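Local atomic coordinates of molybdenum-pterin-binding protein 2 (PDB entry 1GUT), a protein that binds molybdate as a small molbindin, one molybdenum per protein, and assembles from six identical subunits. Residues T22-L27 with T36-L41; G11-L16 with L47-G52; R6-G11 with T56-S61. One frame throughout, in Å; residues are numbered along the deposited sequence. Where two conformers were deposited one is given.

Interaction 1: residues T22-L27 with T36-L41; sequences TAEVVL and TSIISL
Val25 and Ser37 face each other as a hydrogen-bonded antiparallel pair, and both of their mutual backbone bonds are short. Val25 N reaches Ser37 O at 2.8 Å with a nearly straight N-H...O angle of 172°, the donor lying in the carbonyl plane, and Ser37 N returns the bond to Val25 O. Two residues along, Ala23 and Ile39 repeat the pattern, Ala23 N to Ile39 O at 2.8 Å and Ile39 N to Ala23 O at 3.0 Å. The CA hydrogens of Ile38, Glu24 and Thr36 add longer contacts to the carbonyl oxygens of Ala23, Ser37 and Val25.

On the face carrying Ala23, Val25, Ser37 and Ile39, Val25 CG2 meets Ile39 CD1 at 4.0 Å. Ile39 has CG1 set between its backbone N and carbonyl carbon (chi1 57°), which tilts the branch toward strand 22-29 as it rises from the sheet, so that CD1 meets this methyl. On the face of Glu24, Val26, Thr36 and Ile38, the Glu24 CG methylene rests against Thr36 CG2 at 3.8 Å, while Val26 and Thr36 run alongside one another, Val26 CG2 next to Thr36 OG1. Strands 22-29 and 34-40 thus form a beta hairpin of the Mop domain, a TOBE domain of the OB clan. At its far end Thr22 CB touches Ile38 CG2 at 3.8 Å, although the side chains of the facing pair Thr22 and Ser40 diverge.

Further out, Val44 of helix 41-47 covers Ala23 and Ile39, and Leu16 packs on Val25. The hydroxyl of Ser37 bonds to Val64 O of a second subunit. Ser40 occupies the N-cap position of helix 41-47, its OG bonded to Ser43 OG.

Interaction 2: residues G11-L16 with L47-G52; sequences GKVVGL and LGVKEG
Val13 and Leu16 both point from strand 8-18 toward the 47-52 segment, on either side of a classic beta bulge in which Val14 and Gly15 together face Val26. Val13 sets CB against Lys50 O at 3.4 Å, and its CG2 branch reaches Val49 CG1 at 4.3 Å. Leu16 comes to the same valine from farther along the strand: with CG anti to the backbone N (chi1 178°), CD1 lies by Val49 CG1 and CD2 touches Val49 O at 3.6 Å. Val49 is thereby shared by the two strand side chains, while Leu55 of strand 54-58 also packs on it. The loop reaches this place through a Schellman motif, with Gly48 at positive phi ending helix 41-47.

Glu51 extends its chain across the bulge. Its CG passes Val13 CG1 and Leu16 CB, and OE2 ends near Gly15 CA; the bond from Leu16 N to OE2 is weak, 3.3 Å with a bent N-H...O angle of 123°. A water bridges the two segments, donating to both Val14 O and Glu51 OE2. At the other end Gly52 N donates to Val13 O at 2.8 Å, tilted from the carbonyl plane. Lys12 is extended as far as CE and turns at its last torsion (chi4 74°), laying CE along Gly52 and bringing NZ in the carbonyl plane onto a lone pair of Gly52 O, at 2.7 Å.

Interaction 3: residues R6-G11 with T56-S61; sequences RNQLKG and TAVVKS
Leu9 and Ala57 make the tight centre of this antiparallel pairing: Leu9 N donates to Ala57 O at 2.9 Å and Ala57 N to Leu9 O at 2.8 Å, the first in the carbonyl plane, the second from above it. Their CB atoms stand 4.3 Å apart on a buried face. Beyond them the strands part, and Val59 N keeps only a weak 3.4 Å bond to Asn7 O. The Asn7 side chain adds a second link here: CB lies against Val59 O, and ND2 donates to that oxygen at 3.0 Å, with the acceptor close to the amide plane; its OD1 is taken up by Thr36 of a second subunit. A water accepts from Asn7 N and donates to Val59 O, giving this carbonyl a second donor.

The other face is more open to solvent toward Lys10 and Gln8. Lys10 and Thr56 lie alongside each other, Lys10 CG 3.8 Å from Thr56 OG1, with the exposed lysine running on outward, and Gln8 CB touches Thr56 CG2; Gln8 NE2 bonds to Ala5 O.

Ile35 of strand 34-40 covers Leu9 and Ala57, and strand 54-58 continues the sheet by pairing with a strand of that second subunit.

Overall arrangement
From the N terminus, strand 8-18 enters through interaction 3, whose partner 56-61 lies 45 residues on, making this the widest of the three loops. The same strand carries on past Gly11, common to both contacts, into interaction 2, which closes a smaller loop within it on the loop after helix 41-47. Interaction 1 closes the innermost loop, the hairpin of 22-27 and 36-41. The three are therefore nested and none cross. Strand 8-18 links them: Val14 and Gly15 bond to Val26 of interaction 1. Leu27 of interaction 1 touches Val13 with CD2 and Ala57 with CD1. Interactions 1 and 3 both meet the second subunit.

Interaction 1: residues T22-L27 with T36-L41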
ATOM      1  N   THR A  22       0.829 -16.426  -4.000  1.00 13.51           N
ATOM      2  CA  THR A  22       1.503 -15.328  -4.673  1.00 12.79           C
ATOM      3  C   THR A  22       2.697 -15.848  -5.446  1.00 12.65           C
ATOM      4  O   THR A  22       3.001 -17.042  -5.438  1.00 13.16           O
ATOM      5  CB  THR A  22       2.028 -14.298  -3.654  1.00 13.26           C
ATOM      6  OG1 THR A  22       2.954 -14.947  -2.766  1.00 15.84           O
ATOM      7  CG2 THR A  22       0.900 -13.794  -2.743  1.00 14.86           C
ATOM      8  N   ALA A  23       3.327 -14.931  -6.160  1.00 11.56           N
ATOM      9  CA  ALA A  23       4.520 -15.228  -6.936  1.00 11.07           C
ATOM     10  C   ALA A  23       5.399 -14.010  -6.920  1.00 10.77           C
ATOM     11  O   ALA A  23       4.915 -12.888  -6.927  1.00 11.56           O
ATOM     12  CB  ALA A  23       4.165 -15.579  -8.388  1.00 11.93           C
ATOM     13  N   GLU A  24       6.698 -14.259  -6.917  1.00  9.89           N
ATOM     14  CA  GLU A  24       7.705 -13.216  -6.914  1.00 11.08           C
ATOM     15  C   GLU A  24       8.295 -13.126  -8.307  1.00 11.16           C
ATOM     16  O   GLU A  24       8.804 -14.105  -8.841  1.00 11.51           O
ATOM     17  CB  GLU A  24       8.795 -13.527  -5.889  1.00 12.40           C
ATOM     18  CG  GLU A  24       9.844 -12.410  -5.787  1.00 15.60           C
ATOM     19  CD  GLU A  24      10.999 -12.794  -4.890  1.00 20.90           C
ATOM     20  OE1 GLU A  24      10.744 -13.365  -3.829  1.00 23.36           O
ATOM     21  OE2 GLU A  24      12.167 -12.525  -5.237  1.00 25.86           O
ATOM     22  N   VAL A  25       8.213 -11.951  -8.903  1.00 10.26           N
ATOM     23  CA  VAL A  25       8.719 -11.683 -10.236  1.00 10.71           C
ATOM     24  C   VAL A  25       9.839 -10.651 -10.120  1.00 10.30           C
ATOM     25  O   VAL A  25       9.643  -9.590  -9.506  1.00 11.24           O
ATOM     26  CB  VAL A  25       7.575 -11.073 -11.115  1.00 10.41           C
ATOM     27  CG1 VAL A  25       8.035 -10.889 -12.589  1.00 13.12           C
ATOM     28  CG2 VAL A  25       6.321 -11.933 -11.043  1.00 11.89           C
ATOM     29  N   VAL A  26      11.000 -10.930 -10.706  1.00 11.00           N
ATOM     30  CA  VAL A  26      12.125  -9.978 -10.688  1.00 11.63           C
ATOM     31  C   VAL A  26      12.384  -9.530 -12.112  1.00 11.58           C
ATOM     32  O   VAL A  26      12.539 -10.365 -13.015  1.00 11.43           O
ATOM     33  CB  VAL A  26      13.401 -10.612 -10.073  1.00 12.38           C
ATOM     34  CG1 VAL A  26      14.523  -9.609  -9.969  1.00 13.72           C
ATOM     35  CG2 VAL A  26      13.081 -11.176  -8.679  1.00 13.82           C
ATOM     36  N   LEU A  27      12.387  -8.218 -12.314  1.00 12.02           N
ATOM     37  CA  LEU A  27      12.605  -7.634 -13.626  1.00 13.12           C
ATOM     38  C   LEU A  27      13.890  -6.833 -13.644  1.00 13.10           C
ATOM     39  O   LEU A  27      14.180  -6.081 -12.714  1.00 12.84           O
ATOM     40  CB  LEU A  27      11.500  -6.624 -13.951  1.00 15.40           C
ATOM     41  CG  LEU A  27      10.025  -6.962 -13.974  1.00 18.32           C
ATOM     42  CD1 LEU A  27       9.274  -5.721 -14.478  1.00 21.72           C
ATOM     43  CD2 LEU A  27       9.812  -8.122 -14.909  1.00 21.06           C
ATOM     44  N   THR A  36      11.544  -5.885  -8.018  1.00 10.98           N
ATOM     45  CA  THR A  36      10.910  -7.094  -7.504  1.00 10.90           C
ATOM     46  C   THR A  36       9.443  -6.803  -7.221  1.00 10.42           C
ATOM     47  O   THR A  36       9.094  -5.791  -6.602  1.00 10.29           O
ATOM     48  CB  THR A  36      11.614  -7.531  -6.220  1.00 11.67           C
ATOM     49  OG1 THR A  36      12.989  -7.793  -6.516  1.00 13.34           O
ATOM     50  CG2 THR A  36      11.058  -8.861  -5.687  1.00 13.63           C
ATOM     51  N   SER A  37       8.596  -7.721  -7.667  1.00 10.59           N
ATOM     52  CA  SER A  37       7.156  -7.604  -7.525  1.00 10.66           C
ATOM     53  C   SER A  37       6.582  -8.864  -6.924  1.00 10.04           C
ATOM     54  O   SER A  37       7.000  -9.961  -7.278  1.00 10.64           O
ATOM     55  CB  SER A  37       6.555  -7.471  -8.931  1.00 11.74           C
ATOM     56  OG  SER A  37       5.138  -7.542  -8.932  1.00 12.58           O
ATOM     57  N   ILE A  38       5.629  -8.731  -5.999  1.00  9.42           N
ATOM     58  CA  ILE A  38       4.924  -9.906  -5.488  1.00 10.71           C
ATOM     59  C   ILE A  38       3.472  -9.716  -5.903  1.00 11.33           C
ATOM     60  O   ILE A  38       2.826  -8.748  -5.486  1.00 12.65           O
ATOM     61  CB  ILE A  38       5.123 -10.104  -3.970  1.00 10.73           C
ATOM     62  CG1 ILE A  38       6.575 -10.484  -3.725  1.00 12.25           C
ATOM     63  CG2 ILE A  38       4.150 -11.171  -3.392  1.00 12.73           C
ATOM     64  CD1 ILE A  38       6.963 -10.535  -2.252  1.00 15.99           C
ATOM     65  N   ILE A  39       2.992 -10.599  -6.779  1.00 10.90           N
ATOM     66  CA  ILE A  39       1.632 -10.549  -7.304  1.00 12.40           C
ATOM     67  C   ILE A  39       0.940 -11.871  -7.049  1.00 11.91           C
ATOM     68  O   ILE A  39       1.545 -12.802  -6.519  1.00 11.81           O
ATOM     69  CB  ILE A  39       1.624 -10.243  -8.829  1.00 13.85           C
ATOM     70  CG1 ILE A  39       2.445 -11.285  -9.583  1.00 14.58           C
ATOM     71  CG2 ILE A  39       2.146  -8.846  -9.109  1.00 15.36           C
ATOM     72  CD1 ILE A  39       2.424 -11.146 -11.117  1.00 16.92           C
ATOM     73  N   SER A  40      -0.341 -11.955  -7.377  1.00 11.39           N
ATOM     74  CA  SER A  40      -1.020 -13.221  -7.179  1.00 12.18           C
ATOM     75  C   SER A  40      -0.567 -14.261  -8.183  1.00 12.86           C
ATOM     76  O   SER A  40      -0.199 -13.933  -9.307  1.00 12.79           O
ATOM     77  CB  SER A  40      -2.538 -13.061  -7.274  1.00 13.31           C
ATOM     78  OG  SER A  40      -2.946 -12.885  -8.625  1.00 14.42           O
ATOM     79  N   LEU A  41      -0.613 -15.521  -7.786  1.00 12.86           N
ATOM     80  CA  LEU A  41      -0.250 -16.600  -8.693  1.00 14.20           C
ATOM     81  C   LEU A  41      -1.232 -16.615  -9.865  1.00 14.87           C
ATOM     82  O   LEU A  41      -0.849 -16.874 -11.007  1.00 14.37           O
ATOM     83  CB  LEU A  41      -0.271 -17.935  -7.948  1.00 14.57           C
ATOM     84  CG  LEU A  41       0.114 -19.162  -8.775  1.00 14.40           C
ATOM     85  CD1 LEU A  41       1.618 -19.109  -9.128  1.00 16.50           C
ATOM     86  CD2 LEU A  41      -0.196 -20.430  -8.006  1.00 16.67           C
TER

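Interaction 2: residues G11-L16 with L47-G52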
ATOM      1  N   GLY A  11      10.977  -3.749 -18.379  1.00 13.72           N
ATOM      2  CA  GLY A  11      12.087  -4.614 -18.044  1.00 15.56           C
ATOM      3  C   GLY A  11      11.904  -6.009 -18.562  1.00 15.42           C
ATOM      4  O   GLY A  11      10.921  -6.297 -19.224  1.00 17.01           O
ATOM      5  N   LYS A  12      12.869  -6.860 -18.251  1.00 14.71           N
ATOM      6  CA  LYS A  12      12.848  -8.235 -18.695  1.00 14.29           C
ATOM      7  C   LYS A  12      12.825  -9.107 -17.454  1.00 13.62           C
ATOM      8  O   LYS A  12      13.566  -8.861 -16.508  1.00 12.77           O
ATOM      9  CB  LYS A  12      14.119  -8.504 -19.509  1.00 15.74           C
ATOM     10  CG  LYS A  12      14.206  -9.906 -20.036  1.00 18.38           C
ATOM     11  CD  LYS A  12      15.422 -10.037 -20.970  1.00 21.83           C
ATOM     12  CE  LYS A  12      15.433 -11.376 -21.707  1.00 24.45           C
ATOM     13  NZ  LYS A  12      14.419 -11.456 -22.810  1.00 25.67           N
ATOM     14  N   VAL A  13      11.962 -10.118 -17.447  1.00 12.32           N
ATOM     15  CA  VAL A  13      11.889 -11.000 -16.291  1.00 12.81           C
ATOM     16  C   VAL A  13      13.174 -11.810 -16.178  1.00 12.51           C
ATOM     17  O   VAL A  13      13.543 -12.539 -17.130  1.00 12.88           O
ATOM     18  CB  VAL A  13      10.705 -11.966 -16.381  1.00 12.82           C
ATOM     19  CG1 VAL A  13      10.730 -12.896 -15.201  1.00 12.91           C
ATOM     20  CG2 VAL A  13       9.373 -11.195 -16.432  1.00 13.20           C
ATOM     21  N   VAL A  14      13.869 -11.679 -15.047  1.00 11.99           N
ATOM     22  CA  VAL A  14      15.083 -12.444 -14.791  1.00 13.17           C
ATOM     23  C   VAL A  14      14.913 -13.448 -13.654  1.00 13.65           C
ATOM     24  O   VAL A  14      15.796 -14.279 -13.401  1.00 16.08           O
ATOM     25  CB  VAL A  14      16.330 -11.562 -14.545  1.00 13.02           C
ATOM     26  CG1 VAL A  14      16.689 -10.792 -15.801  1.00 14.66           C
ATOM     27  CG2 VAL A  14      16.134 -10.594 -13.350  1.00 12.88           C
ATOM     28  N   GLY A  15      13.790 -13.377 -12.956  1.00 13.49           N
ATOM     29  CA  GLY A  15      13.511 -14.310 -11.881  1.00 14.35           C
ATOM     30  C   GLY A  15      12.019 -14.478 -11.681  1.00 13.91           C
ATOM     31  O   GLY A  15      11.259 -13.526 -11.779  1.00 12.70           O
ATOM     32  N   LEU A  16      11.608 -15.699 -11.375  1.00 14.02           N
ATOM     33  CA  LEU A  16      10.206 -16.013 -11.105  1.00 14.20           C
ATOM     34  C   LEU A  16      10.156 -17.149 -10.110  1.00 14.02           C
ATOM     35  O   LEU A  16      10.748 -18.205 -10.347  1.00 14.98           O
ATOM     36  CB  LEU A  16       9.474 -16.396 -12.396  1.00 14.28           C
ATOM     37  CG  LEU A  16       8.004 -16.801 -12.293  1.00 16.77           C
ATOM     38  CD1 LEU A  16       7.157 -15.666 -11.741  1.00 17.63           C
ATOM     39  CD2 LEU A  16       7.521 -17.186 -13.686  1.00 19.38           C
ATOM     40  N   LEU A  47      -1.605 -13.604 -17.062  1.00 24.16           N
ATOM     41  CA  LEU A  47      -0.768 -12.730 -17.878  1.00 23.69           C
ATOM     42  C   LEU A  47       0.327 -13.509 -18.599  1.00 24.19           C
ATOM     43  O   LEU A  47       1.013 -12.957 -19.435  1.00 24.93           O
ATOM     44  CB  LEU A  47      -0.121 -11.605 -17.047  1.00 23.68           C
ATOM     45  CG  LEU A  47      -1.014 -10.577 -16.344  1.00 23.12           C
ATOM     46  CD1 LEU A  47      -0.164  -9.536 -15.629  1.00 22.89           C
ATOM     47  CD2 LEU A  47      -1.983  -9.902 -17.300  1.00 24.46           C
ATOM     48  N   GLY A  48       0.496 -14.778 -18.252  1.00 23.61           N
ATOM     49  CA  GLY A  48       1.531 -15.601 -18.860  1.00 23.43           C
ATOM     50  C   GLY A  48       2.955 -15.122 -18.579  1.00 22.81           C
ATOM     51  O   GLY A  48       3.806 -15.151 -19.458  1.00 24.03           O
ATOM     52  N   VAL A  49       3.218 -14.682 -17.349  1.00 20.59           N
ATOM     53  CA  VAL A  49       4.536 -14.210 -16.934  1.00 19.67           C
ATOM     54  C   VAL A  49       5.531 -15.373 -16.948  1.00 19.66           C
ATOM     55  O   VAL A  49       5.282 -16.406 -16.346  1.00 19.71           O
ATOM     56  CB  VAL A  49       4.453 -13.625 -15.501  1.00 19.38           C
ATOM     57  CG1 VAL A  49       5.813 -13.175 -15.023  1.00 20.70           C
ATOM     58  CG2 VAL A  49       3.468 -12.469 -15.481  1.00 18.54           C
ATOM     59  N   LYS A  50       6.666 -15.194 -17.616  1.00 19.29           N
ATOM     60  CA  LYS A  50       7.674 -16.247 -17.735  1.00 19.47           C
ATOM     61  C   LYS A  50       9.058 -15.618 -17.767  1.00 17.83           C
ATOM     62  O   LYS A  50       9.197 -14.423 -18.113  1.00 15.90           O
ATOM     63  CB  LYS A  50       7.464 -17.026 -19.048  1.00 19.90           C
ATOM     64  CG  LYS A  50       6.139 -17.788 -19.098  1.00 24.61           C
ATOM     65  CD  LYS A  50       5.991 -18.631 -20.328  1.00 28.44           C
ATOM     66  CE  LYS A  50       4.649 -19.352 -20.264  1.00 31.26           C
ATOM     67  NZ  LYS A  50       4.641 -20.612 -21.055  1.00 33.26           N
ATOM     68  N   GLU A  51      10.076 -16.396 -17.402  1.00 17.72           N
ATOM     69  CA  GLU A  51      11.437 -15.884 -17.463  1.00 18.42           C
ATOM     70  C   GLU A  51      11.768 -15.416 -18.880  1.00 17.31           C
ATOM     71  O   GLU A  51      11.451 -16.093 -19.866  1.00 17.33           O
ATOM     72  CB  GLU A  51      12.467 -16.881 -16.884  1.00 20.32           C
ATOM     73  CG  GLU A  51      12.471 -16.721 -15.371  1.00 25.23           C
ATOM     74  CD  GLU A  51      13.600 -17.436 -14.665  1.00 31.10           C
ATOM     75  OE1 GLU A  51      14.331 -18.205 -15.321  1.00 33.45           O
ATOM     76  OE2 GLU A  51      13.734 -17.222 -13.441  1.00 34.38           O
ATOM     77  N   GLY A  52      12.347 -14.224 -18.982  1.00 16.35           N
ATOM     78  CA  GLY A  52      12.702 -13.669 -20.269  1.00 16.08           C
ATOM     79  C   GLY A  52      11.649 -12.771 -20.887  1.00 15.73           C
ATOM     80  O   GLY A  52      11.925 -12.074 -21.857  1.00 16.98           O
TER
HETATM   81  O   HOH W   1      16.542 -16.583 -12.578  1.00 37.32           O

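Interaction 3: residues R6-G11 with T56-S61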
ATOM      1  N   ARG A   6       1.665   7.152 -14.113  1.00 22.01           N
ATOM      2  CA  ARG A   6       2.906   7.898 -14.124  1.00 22.10           C
ATOM      3  C   ARG A   6       4.179   7.066 -13.989  1.00 19.80           C
ATOM      4  O   ARG A   6       5.199   7.391 -14.580  1.00 20.10           O
ATOM      5  CB  ARG A   6       2.886   8.932 -13.007  1.00 23.62           C
ATOM      6  CG  ARG A   6       3.790  10.102 -13.282  1.00 28.53           C
ATOM      7  CD  ARG A   6       3.495  10.805 -14.610  1.00 34.32           C
ATOM      8  NE  ARG A   6       2.099  11.228 -14.729  1.00 40.10           N
ATOM      9  CZ  ARG A   6       1.388  11.766 -13.746  1.00 42.30           C
ATOM     10  NH1 ARG A   6       1.938  11.968 -12.555  1.00 43.76           N
ATOM     11  NH2 ARG A   6       0.122  12.113 -13.956  1.00 44.22           N
ATOM     12  N   ASN A   7       4.123   5.987 -13.220  1.00 16.05           N
ATOM     13  CA  ASN A   7       5.311   5.167 -12.983  1.00 12.66           C
ATOM     14  C   ASN A   7       5.227   3.857 -13.735  1.00 11.85           C
ATOM     15  O   ASN A   7       4.474   2.961 -13.342  1.00 12.00           O
ATOM     16  CB  ASN A   7       5.452   4.874 -11.476  1.00 11.57           C
ATOM     17  CG  ASN A   7       5.725   6.127 -10.672  1.00 12.25           C
ATOM     18  OD1 ASN A   7       6.387   7.047 -11.151  1.00 14.57           O
ATOM     19  ND2 ASN A   7       5.232   6.163  -9.445  1.00 11.41           N
ATOM     20  N   GLN A   8       6.019   3.769 -14.797  1.00 11.02           N
ATOM     21  CA  GLN A   8       6.060   2.611 -15.677  1.00 11.41           C
ATOM     22  C   GLN A   8       7.517   2.365 -15.999  1.00 11.79           C
ATOM     23  O   GLN A   8       8.200   3.224 -16.595  1.00 13.42           O
ATOM     24  CB  GLN A   8       5.305   2.906 -16.972  1.00 11.86           C
ATOM     25  CG  GLN A   8       3.810   3.131 -16.743  1.00 15.68           C
ATOM     26  CD  GLN A   8       3.012   3.195 -18.044  1.00 18.81           C
ATOM     27  OE1 GLN A   8       3.174   2.348 -18.941  1.00 21.06           O
ATOM     28  NE2 GLN A   8       2.153   4.188 -18.146  1.00 20.29           N
ATOM     29  N   LEU A   9       7.992   1.210 -15.564  1.00 11.01           N
ATOM     30  CA  LEU A   9       9.382   0.805 -15.742  1.00 11.25           C
ATOM     31  C   LEU A   9       9.439  -0.484 -16.562  1.00 12.02           C
ATOM     32  O   LEU A   9       9.104  -1.556 -16.040  1.00 11.09           O
ATOM     33  CB  LEU A   9      10.010   0.603 -14.362  1.00 12.49           C
ATOM     34  CG  LEU A   9       9.890   1.751 -13.370  1.00 14.17           C
ATOM     35  CD1 LEU A   9      10.524   1.330 -12.034  1.00 15.82           C
ATOM     36  CD2 LEU A   9      10.595   2.959 -13.923  1.00 17.20           C
ATOM     37  N   LYS A  10       9.881  -0.387 -17.822  1.00 11.95           N
ATOM     38  CA  LYS A  10       9.956  -1.568 -18.693  1.00 13.78           C
ATOM     39  C   LYS A  10      11.150  -2.431 -18.336  1.00 14.36           C
ATOM     40  O   LYS A  10      12.231  -1.913 -18.067  1.00 15.35           O
ATOM     41  CB  LYS A  10      10.106  -1.151 -20.171  1.00 15.15           C
ATOM     42  CG  LYS A  10       8.969  -0.327 -20.731  1.00 18.84           C
ATOM     43  CD  LYS A  10       9.180  -0.028 -22.223  1.00 24.67           C
ATOM     44  CE  LYS A  10       8.081   0.844 -22.816  1.00 29.49           C
ATOM     45  NZ  LYS A  10       8.361   2.317 -22.732  1.00 33.12           N
ATOM     46  N   GLY A  11      10.977  -3.749 -18.379  1.00 13.72           N
ATOM     47  CA  GLY A  11      12.087  -4.614 -18.044  1.00 15.56           C
ATOM     48  C   GLY A  11      11.904  -6.009 -18.562  1.00 15.42           C
ATOM     49  O   GLY A  11      10.921  -6.297 -19.224  1.00 17.01           O
ATOM     50  N   THR A  56       6.215  -4.629 -17.887  1.00 12.53           N
ATOM     51  CA  THR A  56       6.373  -3.311 -17.304  1.00 12.27           C
ATOM     52  C   THR A  56       5.930  -3.303 -15.852  1.00 11.96           C
ATOM     53  O   THR A  56       4.840  -3.786 -15.529  1.00 13.36           O
ATOM     54  CB  THR A  56       5.504  -2.319 -18.107  1.00 12.10           C
ATOM     55  OG1 THR A  56       5.943  -2.298 -19.477  1.00 14.76           O
ATOM     56  CG2 THR A  56       5.683  -0.873 -17.610  1.00 13.55           C
ATOM     57  N   ALA A  57       6.770  -2.760 -14.980  1.00 10.43           N
ATOM     58  CA  ALA A  57       6.423  -2.621 -13.560  1.00 11.02           C
ATOM     59  C   ALA A  57       5.687  -1.292 -13.397  1.00 10.44           C
ATOM     60  O   ALA A  57       6.093  -0.264 -13.964  1.00 11.01           O
ATOM     61  CB  ALA A  57       7.703  -2.617 -12.722  1.00 10.67           C
ATOM     62  N   VAL A  58       4.614  -1.294 -12.609  1.00  9.08           N
ATOM     63  CA  VAL A  58       3.816  -0.079 -12.378  1.00 10.27           C
ATOM     64  C   VAL A  58       3.642   0.126 -10.877  1.00  9.70           C
ATOM     65  O   VAL A  58       3.347  -0.826 -10.143  1.00 10.21           O
ATOM     66  CB  VAL A  58       2.421  -0.202 -13.062  1.00 10.93           C
ATOM     67  CG1 VAL A  58       1.589   1.047 -12.795  1.00 11.93           C
ATOM     68  CG2 VAL A  58       2.542  -0.417 -14.580  1.00 12.56           C
ATOM     69  N   VAL A  59       3.800   1.365 -10.412  1.00  9.21           N
ATOM     70  CA  VAL A  59       3.690   1.640  -8.966  1.00  9.86           C
ATOM     71  C   VAL A  59       2.908   2.924  -8.714  1.00  9.24           C
ATOM     72  O   VAL A  59       3.174   3.940  -9.328  1.00  9.28           O
ATOM     73  CB  VAL A  59       5.088   1.850  -8.308  1.00 10.59           C
ATOM     74  CG1 VAL A  59       4.965   2.011  -6.794  1.00 11.14           C
ATOM     75  CG2 VAL A  59       6.048   0.715  -8.646  1.00 12.71           C
ATOM     76  N   LYS A  60       1.924   2.872  -7.832  1.00  7.88           N
ATOM     77  CA  LYS A  60       1.197   4.104  -7.509  1.00  8.19           C
ATOM     78  C   LYS A  60       2.151   5.054  -6.778  1.00  8.08           C
ATOM     79  O   LYS A  60       2.888   4.621  -5.886  1.00  8.35           O
ATOM     80  CB  LYS A  60      -0.028   3.795  -6.627  1.00  9.09           C
ATOM     81  CG  LYS A  60      -0.999   4.965  -6.515  1.00 10.16           C
ATOM     82  CD  LYS A  60      -2.201   4.537  -5.677  1.00 10.17           C
ATOM     83  CE  LYS A  60      -3.274   5.621  -5.636  1.00 10.96           C
ATOM     84  NZ  LYS A  60      -2.895   6.835  -4.861  1.00  9.28           N
ATOM     85  N   SER A  61       2.080   6.352  -7.080  1.00  7.46           N
ATOM     86  CA  SER A  61       3.047   7.279  -6.459  1.00  8.03           C
ATOM     87  C   SER A  61       3.011   7.345  -4.945  1.00  8.92           C
ATOM     88  O   SER A  61       4.030   7.567  -4.329  1.00  8.43           O
ATOM     89  CB  SER A  61       2.938   8.677  -7.063  0.50  8.44           C
ATOM     90  OG  SER A  61       1.658   9.200  -6.810  0.50  8.94           O
TER
HETATM   91  O   HOH W   2       1.923   5.292 -11.447  1.00 17.11           O